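Local coordinates for protein copper-transporting ATPase PAA1, chloroplastic (Arabidopsis thaliana, PDB 5LBD) that uses ATP hydrolysis to move monovalent copper across the plastid envelope, and is represented here by its nucleotide-binding N-domain, at residues A[6-12]-A[125-131]; A[32-37]-A[82-86]. The protein carries 2 engineered substitutions. All coordinates share one frame; numbering follows the deposited sequence.

Contact 1: A[6-12]-A[125-131]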
ATOM      1  N   VAL A   6       9.950  -7.798   6.212  0.59 25.17           N
ATOM      2  CA  VAL A   6       9.379  -7.023   7.306  0.59 23.83           C
ATOM      3  C   VAL A   6       9.349  -5.560   6.893  0.59 21.27           C
ATOM      4  O   VAL A   6      10.317  -5.046   6.318  0.59 23.91           O
ATOM      5  CB  VAL A   6      10.180  -7.200   8.610  0.59 39.18           C
ATOM      6  CG1 VAL A   6       9.427  -6.583   9.768  0.59 31.77           C
ATOM      7  CG2 VAL A   6      10.458  -8.663   8.873  0.59 37.87           C
ATOM      8  N   VAL A   7       8.242  -4.882   7.210  1.00 21.29           N
ATOM      9  CA  VAL A   7       8.165  -3.450   6.987  1.00 19.73           C
ATOM     10  C   VAL A   7       9.218  -2.778   7.842  1.00 24.54           C
ATOM     11  O   VAL A   7       9.321  -3.046   9.047  1.00 23.51           O
ATOM     12  CB  VAL A   7       6.763  -2.934   7.318  1.00 20.90           C
ATOM     13  CG1 VAL A   7       6.740  -1.424   7.349  1.00 22.43           C
ATOM     14  CG2 VAL A   7       5.753  -3.471   6.307  1.00 21.03           C
ATOM     15  N   THR A   8      10.028  -1.912   7.230  1.00 23.88           N
ATOM     16  CA  THR A   8      11.001  -1.172   8.024  1.00 29.67           C
ATOM     17  C   THR A   8      10.724   0.318   8.060  1.00 36.63           C
ATOM     18  O   THR A   8      10.909   0.957   9.104  1.00 34.46           O
ATOM     19  CB  THR A   8      12.421  -1.425   7.511  1.00 42.81           C
ATOM     20  OG1 THR A   8      12.529  -1.026   6.146  1.00 46.04           O
ATOM     21  CG2 THR A   8      12.755  -2.889   7.630  1.00 39.93           C
ATOM     22  N   GLU A   9      10.258   0.884   6.961  1.00 21.40           N
ATOM     23  CA  GLU A   9      10.093   2.321   6.874  1.00 25.92           C
ATOM     24  C   GLU A   9       8.889   2.639   6.011  1.00 24.18           C
ATOM     25  O   GLU A   9       8.702   2.051   4.940  1.00 22.65           O
ATOM     26  CB  GLU A   9      11.333   2.988   6.300  1.00 26.13           C
ATOM     27  CG  GLU A   9      11.293   4.500   6.385  1.00 29.58           C
ATOM     28  CD  GLU A   9      12.578   5.148   5.881  1.00 32.70           C
ATOM     29  OE1 GLU A   9      13.410   4.421   5.300  1.00 43.69           O
ATOM     30  OE2 GLU A   9      12.770   6.371   6.084  1.00 39.51           O
ATOM     31  N   VAL A  10       8.091   3.591   6.473  1.00 20.28           N
ATOM     32  CA  VAL A  10       7.013   4.165   5.691  1.00 17.18           C
ATOM     33  C   VAL A  10       7.354   5.626   5.476  1.00 18.46           C
ATOM     34  O   VAL A  10       7.567   6.358   6.450  1.00 21.66           O
ATOM     35  CB  VAL A  10       5.651   4.021   6.383  1.00 16.93           C
ATOM     36  CG1 VAL A  10       4.554   4.559   5.533  1.00 19.87           C
ATOM     37  CG2 VAL A  10       5.376   2.544   6.703  1.00 20.20           C
ATOM     38  N   ILE A  11       7.442   6.051   4.206  1.00 18.23           N
ATOM     39  CA  ILE A  11       7.847   7.407   3.850  1.00 20.29           C
ATOM     40  C   ILE A  11       6.658   8.140   3.235  1.00 20.22           C
ATOM     41  O   ILE A  11       6.031   7.626   2.301  1.00 20.75           O
ATOM     42  CB  ILE A  11       9.037   7.380   2.882  1.00 25.68           C
ATOM     43  CG1 ILE A  11      10.182   6.554   3.476  1.00 28.21           C
ATOM     44  CG2 ILE A  11       9.509   8.802   2.583  1.00 32.51           C
ATOM     45  CD1 ILE A  11      11.345   6.351   2.560  1.00 33.14           C
ATOM     46  N   ILE A  12       6.397   9.353   3.714  1.00 26.52           N
ATOM     47  CA  ILE A  12       5.194  10.121   3.390  1.00 29.74           C
ATOM     48  C   ILE A  12       5.608  11.439   2.749  1.00 27.70           C
ATOM     49  O   ILE A  12       6.424  12.167   3.321  1.00 30.76           O
ATOM     50  CB  ILE A  12       4.334  10.423   4.631  1.00 51.20           C
ATOM     51  CG1 ILE A  12       4.048   9.168   5.448  1.00 65.20           C
ATOM     52  CG2 ILE A  12       3.045  11.118   4.203  1.00 50.84           C
ATOM     53  CD1 ILE A  12       3.264   8.161   4.722  1.00 34.75           C
ATOM     54  N   ALA A 125       0.787   8.412  -2.251  1.00 17.54           N
ATOM     55  CA  ALA A 125       0.660   8.613  -0.830  1.00 20.82           C
ATOM     56  C   ALA A 125       1.906   8.235  -0.044  1.00 18.78           C
ATOM     57  O   ALA A 125       2.133   8.821   1.024  1.00 20.85           O
ATOM     58  CB  ALA A 125      -0.521   7.808  -0.292  1.00 21.52           C
ATOM     59  N   ALA A 126       2.659   7.234  -0.492  1.00 19.08           N
ATOM     60  CA  ALA A 126       3.709   6.703   0.361  1.00 19.83           C
ATOM     61  C   ALA A 126       4.563   5.717  -0.409  1.00 14.57           C
ATOM     62  O   ALA A 126       4.176   5.187  -1.453  1.00 15.52           O
ATOM     63  CB  ALA A 126       3.117   6.005   1.587  1.00 18.01           C
ATOM     64  N   VAL A 127       5.728   5.441   0.149  1.00 14.16           N
ATOM     65  CA  VAL A 127       6.527   4.303  -0.263  1.00 15.36           C
ATOM     66  C   VAL A 127       6.806   3.525   1.018  1.00 16.20           C
ATOM     67  O   VAL A 127       7.017   4.115   2.081  1.00 18.33           O
ATOM     68  CB  VAL A 127       7.810   4.712  -1.026  1.00 19.12           C
ATOM     69  CG1 VAL A 127       8.708   5.607  -0.199  1.00 28.04           C
ATOM     70  CG2 VAL A 127       8.567   3.476  -1.496  1.00 23.83           C
ATOM     71  N   ILE A 128       6.757   2.209   0.936  1.00 16.61           N
ATOM     72  CA  ILE A 128       7.071   1.338   2.063  1.00 17.10           C
ATOM     73  C   ILE A 128       8.318   0.542   1.719  1.00 20.43           C
ATOM     74  O   ILE A 128       8.378  -0.095   0.657  1.00 19.34           O
ATOM     75  CB  ILE A 128       5.914   0.380   2.418  1.00 15.20           C
ATOM     76  CG1 ILE A 128       4.619   1.162   2.666  1.00 20.01           C
ATOM     77  CG2 ILE A 128       6.301  -0.482   3.625  1.00 18.38           C
ATOM     78  CD1 ILE A 128       3.389   0.281   2.798  1.00 26.88           C
ATOM     79  N   ARG A 129       9.295   0.563   2.610  1.00 17.90           N
ATOM     80  CA  ARG A 129      10.527  -0.197   2.467  1.00 20.49           C
ATOM     81  C   ARG A 129      10.486  -1.422   3.366  1.00 23.42           C
ATOM     82  O   ARG A 129       9.968  -1.367   4.490  1.00 24.59           O
ATOM     83  CB  ARG A 129      11.762   0.634   2.831  1.00 27.99           C
ATOM     84  CG  ARG A 129      11.837   1.976   2.178  1.00 50.34           C
ATOM     85  CD  ARG A 129      13.251   2.559   2.294  1.00 44.53           C
ATOM     86  NE  ARG A 129      13.931   2.192   3.536  1.00 46.63           N
ATOM     87  CZ  ARG A 129      14.799   1.188   3.657  1.00 52.59           C
ATOM     88  NH1 ARG A 129      15.109   0.440   2.602  1.00 67.83           N
ATOM     89  NH2 ARG A 129      15.355   0.924   4.838  1.00 60.35           N
ATOM     90  N   PHE A 130      11.061  -2.515   2.872  1.00 24.07           N
ATOM     91  CA  PHE A 130      11.138  -3.802   3.551  1.00 24.15           C
ATOM     92  C   PHE A 130      12.584  -4.252   3.625  1.00 31.42           C
ATOM     93  O   PHE A 130      13.342  -4.059   2.673  1.00 36.29           O
ATOM     94  CB  PHE A 130      10.363  -4.877   2.795  1.00 22.83           C
ATOM     95  CG  PHE A 130       8.936  -4.556   2.587  1.00 19.73           C
ATOM     96  CD1 PHE A 130       8.560  -3.685   1.603  1.00 21.47           C
ATOM     97  CD2 PHE A 130       7.949  -5.097   3.393  1.00 24.14           C
ATOM     98  CE1 PHE A 130       7.228  -3.360   1.402  1.00 20.75           C
ATOM     99  CE2 PHE A 130       6.619  -4.768   3.189  1.00 20.76           C
ATOM    100  CZ  PHE A 130       6.261  -3.920   2.208  1.00 19.65           C
ATOM    101  N   GLU A 131      12.955  -4.877   4.734  1.00 44.77           N
ATOM    102  CA  GLU A 131      14.273  -5.491   4.860  1.00 39.59           C
ATOM    103  C   GLU A 131      14.102  -6.949   5.277  1.00 55.40           C
ATOM    104  O   GLU A 131      12.969  -7.429   5.400  1.00 62.34           O
ATOM    105  CB  GLU A 131      15.143  -4.744   5.874  1.00 50.97           C
ATOM    106  CG  GLU A 131      15.470  -3.301   5.486  1.00 56.81           C
ATOM    107  CD  GLU A 131      16.270  -2.558   6.563  1.00 67.23           C
ATOM    108  OE1 GLU A 131      16.693  -3.197   7.553  1.00 65.04           O
ATOM    109  OE2 GLU A 131      16.468  -1.331   6.418  1.00 73.74           O
ATOM    110  OXT GLU A 131      15.073  -7.677   5.498  1.00 60.59           O
TER

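Contact 2: A[32-37]-A[82-86]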
ATOM      1  N   LEU A  32      -4.474   1.402   5.264  1.00 16.38           N
ATOM      2  CA  LEU A  32      -5.136   1.355   3.964  1.00 14.39           C
ATOM      3  C   LEU A  32      -4.538   0.257   3.106  1.00 13.52           C
ATOM      4  O   LEU A  32      -5.254  -0.497   2.444  1.00 15.42           O
ATOM      5  CB  LEU A  32      -4.969   2.707   3.266  1.00 16.05           C
ATOM      6  CG  LEU A  32      -5.760   3.881   3.811  1.00 16.38           C
ATOM      7  CD1 LEU A  32      -5.208   5.165   3.249  1.00 19.18           C
ATOM      8  CD2 LEU A  32      -7.222   3.753   3.500  1.00 19.93           C
ATOM      9  N   ALA A  33      -3.213   0.171   3.089  1.00 15.43           N
ATOM     10  CA  ALA A  33      -2.580  -0.877   2.272  1.00 15.84           C
ATOM     11  C   ALA A  33      -2.939  -2.270   2.785  1.00 13.96           C
ATOM     12  O   ALA A  33      -3.216  -3.186   2.008  1.00 16.68           O
ATOM     13  CB  ALA A  33      -1.073  -0.685   2.267  1.00 15.70           C
ATOM     14  N   ALA A  34      -2.992  -2.438   4.103  1.00 14.84           N
ATOM     15  CA  ALA A  34      -3.369  -3.730   4.643  1.00 14.94           C
ATOM     16  C   ALA A  34      -4.786  -4.122   4.257  1.00 16.93           C
ATOM     17  O   ALA A  34      -5.076  -5.306   4.134  1.00 17.28           O
ATOM     18  CB  ALA A  34      -3.221  -3.731   6.152  1.00 16.35           C
ATOM     19  N   ALA A  35      -5.693  -3.158   4.120  1.00 15.25           N
ATOM     20  CA  ALA A  35      -7.046  -3.485   3.704  1.00 17.58           C
ATOM     21  C   ALA A  35      -7.061  -4.066   2.294  1.00 15.64           C
ATOM     22  O   ALA A  35      -7.808  -5.000   2.002  1.00 18.11           O
ATOM     23  CB  ALA A  35      -7.915  -2.245   3.757  1.00 19.14           C
ATOM     24  N   VAL A  36      -6.226  -3.519   1.420  1.00 15.17           N
ATOM     25  CA  VAL A  36      -6.073  -4.085   0.080  1.00 15.60           C
ATOM     26  C   VAL A  36      -5.480  -5.485   0.159  1.00 15.87           C
ATOM     27  O   VAL A  36      -5.917  -6.400  -0.559  1.00 19.35           O
ATOM     28  CB  VAL A  36      -5.191  -3.149  -0.770  1.00 15.98           C
ATOM     29  CG1 VAL A  36      -4.931  -3.755  -2.180  1.00 19.56           C
ATOM     30  CG2 VAL A  36      -5.840  -1.790  -0.900  1.00 19.68           C
ATOM     31  N   GLU A  37      -4.437  -5.640   0.971  1.00 17.07           N
ATOM     32  CA  GLU A  37      -3.633  -6.860   1.047  1.00 20.90           C
ATOM     33  C   GLU A  37      -4.201  -7.919   1.990  1.00 18.35           C
ATOM     34  O   GLU A  37      -3.589  -8.977   2.109  1.00 20.16           O
ATOM     35  CB  GLU A  37      -2.205  -6.517   1.491  1.00 20.81           C
ATOM     36  CG  GLU A  37      -1.466  -5.606   0.529  1.00 22.15           C
ATOM     37  CD  GLU A  37      -1.159  -6.256  -0.790  1.00 35.96           C
ATOM     38  OE1 GLU A  37      -0.993  -7.496  -0.858  1.00 30.82           O
ATOM     39  OE2 GLU A  37      -1.126  -5.525  -1.789  1.00 36.37           O
ATOM     40  N   LYS A  82     -12.158   5.027  -1.267  1.00 25.79           N
ATOM     41  CA  LYS A  82     -10.947   5.481  -1.929  1.00 28.21           C
ATOM     42  C   LYS A  82     -10.369   4.358  -2.762  1.00 21.91           C
ATOM     43  O   LYS A  82     -10.368   3.205  -2.334  1.00 22.14           O
ATOM     44  CB  LYS A  82      -9.908   5.963  -0.903  1.00 29.61           C
ATOM     45  CG  LYS A  82     -10.344   7.189  -0.151  1.00 30.49           C
ATOM     46  CD  LYS A  82      -9.409   7.455   1.013  1.00 34.91           C
ATOM     47  CE  LYS A  82      -9.754   6.595   2.224  1.00 43.00           C
ATOM     48  NZ  LYS A  82     -11.084   6.958   2.775  1.00 49.61           N
ATOM     49  N   ARG A  83      -9.806   4.698  -3.933  1.00 22.52           N
ATOM     50  CA  ARG A  83      -9.086   3.717  -4.743  1.00 19.12           C
ATOM     51  C   ARG A  83      -7.659   3.613  -4.225  1.00 20.62           C
ATOM     52  O   ARG A  83      -6.849   4.520  -4.437  1.00 25.59           O
ATOM     53  CB  ARG A  83      -9.072   4.121  -6.216  1.00 22.57           C
ATOM     54  CG  ARG A  83     -10.426   4.506  -6.778  1.00 29.57           C
ATOM     55  CD  ARG A  83     -10.389   4.765  -8.322  1.00 41.34           C
ATOM     56  NE  ARG A  83      -9.575   5.926  -8.717  1.00 29.87           N
ATOM     57  CZ  ARG A  83      -8.285   5.862  -9.044  1.00 32.06           C
ATOM     58  NH1 ARG A  83      -7.636   4.691  -9.040  1.00 29.35           N
ATOM     59  NH2 ARG A  83      -7.642   6.981  -9.380  1.00 27.03           N
ATOM     60  N   VAL A  84      -7.338   2.501  -3.575  1.00 18.74           N
ATOM     61  CA  VAL A  84      -6.058   2.326  -2.897  1.00 16.18           C
ATOM     62  C   VAL A  84      -5.257   1.316  -3.702  1.00 16.97           C
ATOM     63  O   VAL A  84      -5.709   0.186  -3.896  1.00 16.31           O
ATOM     64  CB  VAL A  84      -6.227   1.867  -1.443  1.00 16.27           C
ATOM     65  CG1 VAL A  84      -4.868   1.630  -0.815  1.00 17.07           C
ATOM     66  CG2 VAL A  84      -6.991   2.892  -0.651  1.00 19.19           C
ATOM     67  N   THR A  85      -4.079   1.718  -4.173  1.00 14.03           N
ATOM     68  CA  THR A  85      -3.200   0.856  -4.941  1.00 13.00           C
ATOM     69  C   THR A  85      -1.974   0.525  -4.112  1.00 16.69           C
ATOM     70  O   THR A  85      -1.472   1.352  -3.355  1.00 16.71           O
ATOM     71  CB  THR A  85      -2.748   1.502  -6.242  1.00 15.51           C
ATOM     72  OG1 THR A  85      -2.189   2.784  -5.947  1.00 17.93           O
ATOM     73  CG2 THR A  85      -3.929   1.650  -7.161  1.00 21.41           C
ATOM     74  N   VAL A  86      -1.469  -0.688  -4.295  1.00 15.74           N
ATOM     75  CA  VAL A  86      -0.289  -1.193  -3.622  1.00 12.72           C
ATOM     76  C   VAL A  86       0.545  -1.908  -4.672  1.00 16.02           C
ATOM     77  O   VAL A  86       0.118  -2.946  -5.192  1.00 15.10           O
ATOM     78  CB  VAL A  86      -0.631  -2.155  -2.493  1.00 15.00           C
ATOM     79  CG1 VAL A  86       0.591  -2.573  -1.813  1.00 17.15           C
ATOM     80  CG2 VAL A  86      -1.618  -1.523  -1.504  1.00 16.63           C
TER
HETATM   81  O   HOH W   1       0.453  -5.710  -4.025  1.00 34.03           O

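Contact 1: A[6-12]-A[125-131]
The guanidinium of R129 lies beneath the hydroxyl of T8, whose OG1 sits 3.6 Å above its plane and toward the rim, while the carboxylate of E9 comes to its edge. NE of R129 donates to OE1 of E9 over 2.9 Å in a salt bridge that lies close to the guanidinium plane, yet the two flat groups stand almost perpendicular, 89° apart. A bend at chi3 (-34°) turns the guanidinium of R129 toward the C-terminal end of its own strand, where NH2 reaches OE2 of E131 on the anti lone pair at 3.0 Å. A methionine in place of this arginine would probably leave both carboxylates without their shared counter-charge and let their chains swing. The backbone beneath shows a classic beta bulge: T8 and E9 both face R129, whose carbonyl O takes a nearly straight bond from T8 N at 2.8 Å, a weak one from E9 N and another weak one from T8 OG1. Beyond the bulge, regular antiparallel pairing joins edge strand 7-11 to strand 123-130 in the six-stranded sheet of this P-type ATPase N-domain. I11 and V127, a hydrogen-bonded pair, lie side by side on the face shared with R129, with CB of I11 3.6 Å from CG1 of V127; L103 of helix 101-107 packs on both. On the face that carries V10 and I128, CG2 of V7 still meets CE2 of the F130 ring obliquely at 3.5 Å, although the two side chains set off on diverging courses, and helix 43-52 covers that ring through V44, A47 and I48.

Contact 2: A[32-37]-A[82-86]
V36 slants across V84, CG2 of the helix residue lying 3.6 Å from CG1 of its strand partner. At chi1 177° CG2 of V36 falls anti to the carbonyl carbon, which points it at V84, and the same methyl also comes close to the carbonyl O of that valine. V36 and V86 instead run past one another, headed opposite ways, CB of V36 resting 4.0 Å from CG2 of V86. That CG2 methyl also abuts CB of A33 at 3.9 Å, the small alanine letting the strand's valine come close to the helix backbone. Here the 32-37 end of helix 26-37 lies across one face of the N-domain's antiparallel sheet, the axis of that segment at 80° to strand 82-86, so that V84 meets L32 and V36, while V86, two residues on, meets A33, V36 and E37. I118 of the adjacent strand 115-120 continues this apolar surface, touching both A33 and V86. Toward the other end, the L32 and K82 side chains meet at about a right angle: CD2 of the leucine lies 4.0 Å from CE of the lysine, whose NZ bonds to the carbonyl O of N80. E37 meets V86 head-on from the helix side; its chain bends at chi2 (-68°), bringing OE2 into van der Waals contact with CG1 of V86 at 3.4 Å. The polar partner of OE2 here is a water, which donates to OE2 of E37 at 2.7 Å and to the carbonyl O of V86 at 3.0 Å.

In the fold
Both contacts build on one antiparallel sheet, but at different depths and by different means. Contact 1 is strand against strand at the sheet's margin, partly buried, with a ladder of backbone hydrogen bonds and a charged network on its more exposed side. Contact 2 is helix against strand, buried nearer the centre of the chain, and relies on aliphatic packing with a single water bridge. The centres of contact 1 and contact 2 are about 14 Å apart, and the two do not touch. Helix 26-37 nevertheless serves both: L30 reaches V10 and V29 reaches A126 in contact 1, while its later residues form contact 2. Along the sequence, contact 2 is nested within the loop that contact 1 closes.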